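Local structure of separin (Saccharomyces cerevisiae, 5U1T) at residues A[880-889]-A[908-916]. The protein cleaves the cohesin subunit MCD1/SCC1 as a caspase-like cysteine protease at the onset of anaphase so that sister chromatids can separate, and is inhibited by securin during most of the cell cycle. Numbering follows the deposited sequence.
Sequences YDNKEFVKLE and LWKLHLGKD
Trp909, in the last turn of helix 905-912, and Leu913, just beyond its end, meet Tyr880, Phe885 and Leu888, illustrating how a helix can dock on the bend between two consecutive helices without a single hydrogen bond across the contact. The Leu913 methyl CD2 enters between two rings: it lies over a face of Phe885, 3.8 Å from the ring centroid in a CH-pi contact, and meets the edge of Tyr880 in plane, 3.5 Å from CE1. The Tyr880 and Trp909 rings meet obliquely, planes at 51°, with Trp909 CZ3 3.4 Å from Tyr880 CD1, while Leu888 CD2 covers a face of the Trp909 five-membered ring. Tyr880 reaches both partners because CG is anti to the backbone N (chi1 -174°); an alanine here would probably open a gap beside Trp909 CZ3 and take away the ring edge against Leu913 CD2. Farther along, the Glu889 chain crosses the aliphatic part of Lys910 at about a right angle, with OE1 3.4 Å from Leu913 CD1 and OE2 in a long salt bridge, 3.9 Å, to Lys915 NZ. Schellman motifs close both helices, with the positive-phi residues Lys883 and Gly914 just past their ends. Within this largely helical region, helix 905-912 and the turn after it pack against helices 872-881 and 885-891, Trp909 also touching Thr876, while Leu911 and His912 contact helix 927-946.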
loop_
_atom_site.group_PDB
_atom_site.type_symbol
_atom_site.label_atom_id
_atom_site.label_comp_id
_atom_site.label_asym_id
_atom_site.label_seq_id
_atom_site.Cartn_x
_atom_site.Cartn_y
_atom_site.Cartn_z
ATOM N N TYR A 880 16.855 0.865 18.694
ATOM C CA TYR A 880 16.868 2.310 18.901
ATOM C C TYR A 880 15.924 2.769 20.006
ATOM O O TYR A 880 16.348 3.390 20.972
ATOM C CB TYR A 880 16.489 3.004 17.609
ATOM C CG TYR A 880 16.604 4.500 17.654
ATOM C CD1 TYR A 880 17.845 5.110 17.647
ATOM C CD2 TYR A 880 15.473 5.305 17.675
ATOM C CE1 TYR A 880 17.965 6.466 17.665
ATOM C CE2 TYR A 880 15.582 6.674 17.691
ATOM C CZ TYR A 880 16.834 7.248 17.687
ATOM O OH TYR A 880 16.978 8.617 17.699
ATOM N N ASP A 881 14.642 2.477 19.833
ATOM C CA ASP A 881 13.631 2.724 20.850
ATOM C C ASP A 881 14.081 2.300 22.230
ATOM O O ASP A 881 13.751 2.962 23.202
ATOM C CB ASP A 881 12.323 1.990 20.534
ATOM C CG ASP A 881 11.491 2.693 19.490
ATOM O OD1 ASP A 881 11.655 3.916 19.344
ATOM O OD2 ASP A 881 10.665 2.031 18.821
ATOM N N ASN A 882 14.820 1.204 22.338
ATOM C CA ASN A 882 15.127 0.708 23.666
ATOM C C ASN A 882 16.548 1.032 24.123
ATOM O O ASN A 882 17.067 0.389 25.033
ATOM C CB ASN A 882 14.876 -0.799 23.739
ATOM C CG ASN A 882 13.397 -1.161 23.541
ATOM O OD1 ASN A 882 12.621 -1.204 24.494
ATOM N ND2 ASN A 882 13.008 -1.421 22.294
ATOM N N LYS A 883 17.163 2.034 23.492
ATOM C CA LYS A 883 18.490 2.540 23.864
ATOM C C LYS A 883 19.654 1.575 23.649
ATOM O O LYS A 883 20.730 1.758 24.235
ATOM C CB LYS A 883 18.510 2.959 25.329
ATOM C CG LYS A 883 17.550 4.042 25.694
ATOM C CD LYS A 883 17.807 5.274 24.887
ATOM C CE LYS A 883 16.858 6.328 25.364
ATOM N NZ LYS A 883 15.578 5.628 25.707
ATOM N N GLU A 884 19.465 0.543 22.832
ATOM C CA GLU A 884 20.557 -0.404 22.615
ATOM C C GLU A 884 21.329 -0.106 21.344
ATOM O O GLU A 884 21.369 -0.914 20.420
ATOM C CB GLU A 884 20.019 -1.809 22.612
ATOM C CG GLU A 884 19.570 -2.175 23.986
ATOM C CD GLU A 884 18.867 -3.480 24.006
ATOM O OE1 GLU A 884 17.727 -3.517 24.528
ATOM O OE2 GLU A 884 19.447 -4.465 23.485
ATOM N N PHE A 885 21.952 1.072 21.322
ATOM C CA PHE A 885 22.604 1.571 20.129
ATOM C C PHE A 885 23.794 0.692 19.784
ATOM O O PHE A 885 24.183 0.580 18.620
ATOM C CB PHE A 885 23.032 3.019 20.318
ATOM C CG PHE A 885 21.952 3.904 20.878
ATOM C CD1 PHE A 885 20.640 3.779 20.455
ATOM C CD2 PHE A 885 22.250 4.859 21.841
ATOM C CE1 PHE A 885 19.644 4.599 20.974
ATOM C CE2 PHE A 885 21.268 5.671 22.369
ATOM C CZ PHE A 885 19.962 5.545 21.941
ATOM N N VAL A 886 24.366 0.051 20.791
ATOM C CA VAL A 886 25.492 -0.833 20.539
ATOM C C VAL A 886 24.996 -2.060 19.766
ATOM O O VAL A 886 25.519 -2.390 18.690
ATOM C CB VAL A 886 26.195 -1.255 21.858
ATOM C CG1 VAL A 886 27.197 -0.204 22.282
ATOM C CG2 VAL A 886 25.159 -1.495 22.962
ATOM N N LYS A 887 23.967 -2.708 20.309
ATOM C CA LYS A 887 23.375 -3.887 19.696
ATOM C C LYS A 887 22.821 -3.535 18.309
ATOM O O LYS A 887 22.728 -4.405 17.435
ATOM C CB LYS A 887 22.286 -4.464 20.608
ATOM C CG LYS A 887 21.902 -5.907 20.293
ATOM C CD LYS A 887 21.252 -6.583 21.500
ATOM C CE LYS A 887 22.168 -6.516 22.738
ATOM N NZ LYS A 887 23.372 -7.451 22.664
ATOM N N LEU A 888 22.502 -2.254 18.110
ATOM C CA LEU A 888 21.947 -1.749 16.852
ATOM C C LEU A 888 22.941 -1.743 15.699
ATOM O O LEU A 888 22.788 -2.512 14.754
ATOM C CB LEU A 888 21.404 -0.341 17.044
ATOM C CG LEU A 888 20.437 0.221 16.000
ATOM C CD1 LEU A 888 19.798 1.500 16.549
ATOM C CD2 LEU A 888 21.072 0.492 14.632
ATOM N N GLU A 889 23.935 -0.855 15.753
ATOM C CA GLU A 889 24.907 -0.718 14.656
ATOM C C GLU A 889 25.665 -2.015 14.414
ATOM O O GLU A 889 26.333 -2.164 13.392
ATOM C CB GLU A 889 25.906 0.433 14.907
ATOM C CG GLU A 889 25.598 1.712 14.077
ATOM C CD GLU A 889 26.502 2.913 14.398
ATOM O OE1 GLU A 889 26.012 3.935 14.944
ATOM O OE2 GLU A 889 27.706 2.860 14.081
ATOM N N LEU A 908 23.071 5.718 7.616
ATOM C CA LEU A 908 21.819 6.411 7.871
ATOM C C LEU A 908 21.527 6.372 9.360
ATOM O O LEU A 908 21.143 7.386 9.954
ATOM C CB LEU A 908 20.687 5.784 7.076
ATOM C CG LEU A 908 19.334 6.483 7.117
ATOM C CD1 LEU A 908 19.500 7.938 6.797
ATOM C CD2 LEU A 908 18.448 5.836 6.101
ATOM N N TRP A 909 21.748 5.211 9.971
ATOM C CA TRP A 909 21.567 5.085 11.413
ATOM C C TRP A 909 22.586 5.904 12.205
ATOM O O TRP A 909 22.314 6.318 13.338
ATOM C CB TRP A 909 21.616 3.615 11.838
ATOM C CG TRP A 909 20.244 3.011 11.776
ATOM C CD1 TRP A 909 19.772 2.112 10.857
ATOM C CD2 TRP A 909 19.137 3.328 12.630
ATOM N NE1 TRP A 909 18.452 1.842 11.100
ATOM C CE2 TRP A 909 18.035 2.568 12.184
ATOM C CE3 TRP A 909 18.971 4.175 13.730
ATOM C CZ2 TRP A 909 16.784 2.630 12.804
ATOM C CZ3 TRP A 909 17.719 4.228 14.349
ATOM C CH2 TRP A 909 16.649 3.464 13.884
ATOM N N LYS A 910 23.754 6.151 11.620
ATOM C CA LYS A 910 24.729 7.015 12.285
ATOM C C LYS A 910 24.155 8.429 12.357
ATOM O O LYS A 910 24.098 9.023 13.430
ATOM C CB LYS A 910 26.074 6.970 11.570
ATOM C CG LYS A 910 26.919 5.803 12.036
ATOM C CD LYS A 910 28.122 5.545 11.151
ATOM C CE LYS A 910 28.811 4.255 11.603
ATOM N NZ LYS A 910 30.111 3.914 10.923
ATOM N N LEU A 911 23.667 8.921 11.219
ATOM C CA LEU A 911 22.918 10.173 11.171
ATOM C C LEU A 911 21.735 10.245 12.153
ATOM O O LEU A 911 21.496 11.299 12.709
ATOM C CB LEU A 911 22.407 10.444 9.754
ATOM C CG LEU A 911 23.436 10.453 8.633
ATOM C CD1 LEU A 911 22.878 11.080 7.372
ATOM C CD2 LEU A 911 24.683 11.171 9.075
ATOM N N HIS A 912 20.990 9.164 12.377
ATOM C CA HIS A 912 19.884 9.253 13.344
ATOM C C HIS A 912 20.392 9.318 14.777
ATOM O O HIS A 912 19.694 9.776 15.680
ATOM C CB HIS A 912 18.911 8.077 13.221
ATOM C CG HIS A 912 18.063 8.121 11.995
ATOM N ND1 HIS A 912 17.636 6.982 11.347
ATOM C CD2 HIS A 912 17.576 9.164 11.284
ATOM C CE1 HIS A 912 16.926 7.321 10.284
ATOM N NE2 HIS A 912 16.872 8.639 10.225
ATOM N N LEU A 913 21.603 8.836 14.990
ATOM C CA LEU A 913 22.156 8.780 16.328
ATOM C C LEU A 913 22.990 10.022 16.638
ATOM O O LEU A 913 23.617 10.114 17.704
ATOM C CB LEU A 913 22.996 7.518 16.497
ATOM C CG LEU A 913 22.228 6.197 16.563
ATOM C CD1 LEU A 913 23.218 5.072 16.449
ATOM C CD2 LEU A 913 21.428 6.076 17.852
ATOM N N GLY A 914 22.982 10.976 15.708
ATOM C CA GLY A 914 23.586 12.273 15.938
ATOM C C GLY A 914 24.946 12.460 15.293
ATOM O O GLY A 914 25.369 13.585 15.102
ATOM N N LYS A 915 25.634 11.368 14.968
ATOM C CA LYS A 915 26.919 11.449 14.280
ATOM C C LYS A 915 26.796 12.197 12.962
ATOM O O LYS A 915 25.725 12.213 12.344
ATOM C CB LYS A 915 27.477 10.064 13.998
ATOM C CG LYS A 915 27.864 9.305 15.221
ATOM C CD LYS A 915 28.387 7.935 14.898
ATOM C CE LYS A 915 28.778 7.250 16.200
ATOM N NZ LYS A 915 29.282 5.872 15.924
ATOM N N ASP A 916 27.887 12.832 12.542
ATOM C CA ASP A 916 27.983 13.309 11.176
ATOM C C ASP A 916 29.055 12.473 10.530
ATOM O O ASP A 916 29.999 12.059 11.183
ATOM C CB ASP A 916 28.317 14.798 11.092
ATOM C CG ASP A 916 29.695 15.144 11.681
ATOM O OD1 ASP A 916 30.698 15.119 10.931
ATOM O OD2 ASP A 916 29.757 15.455 12.889
#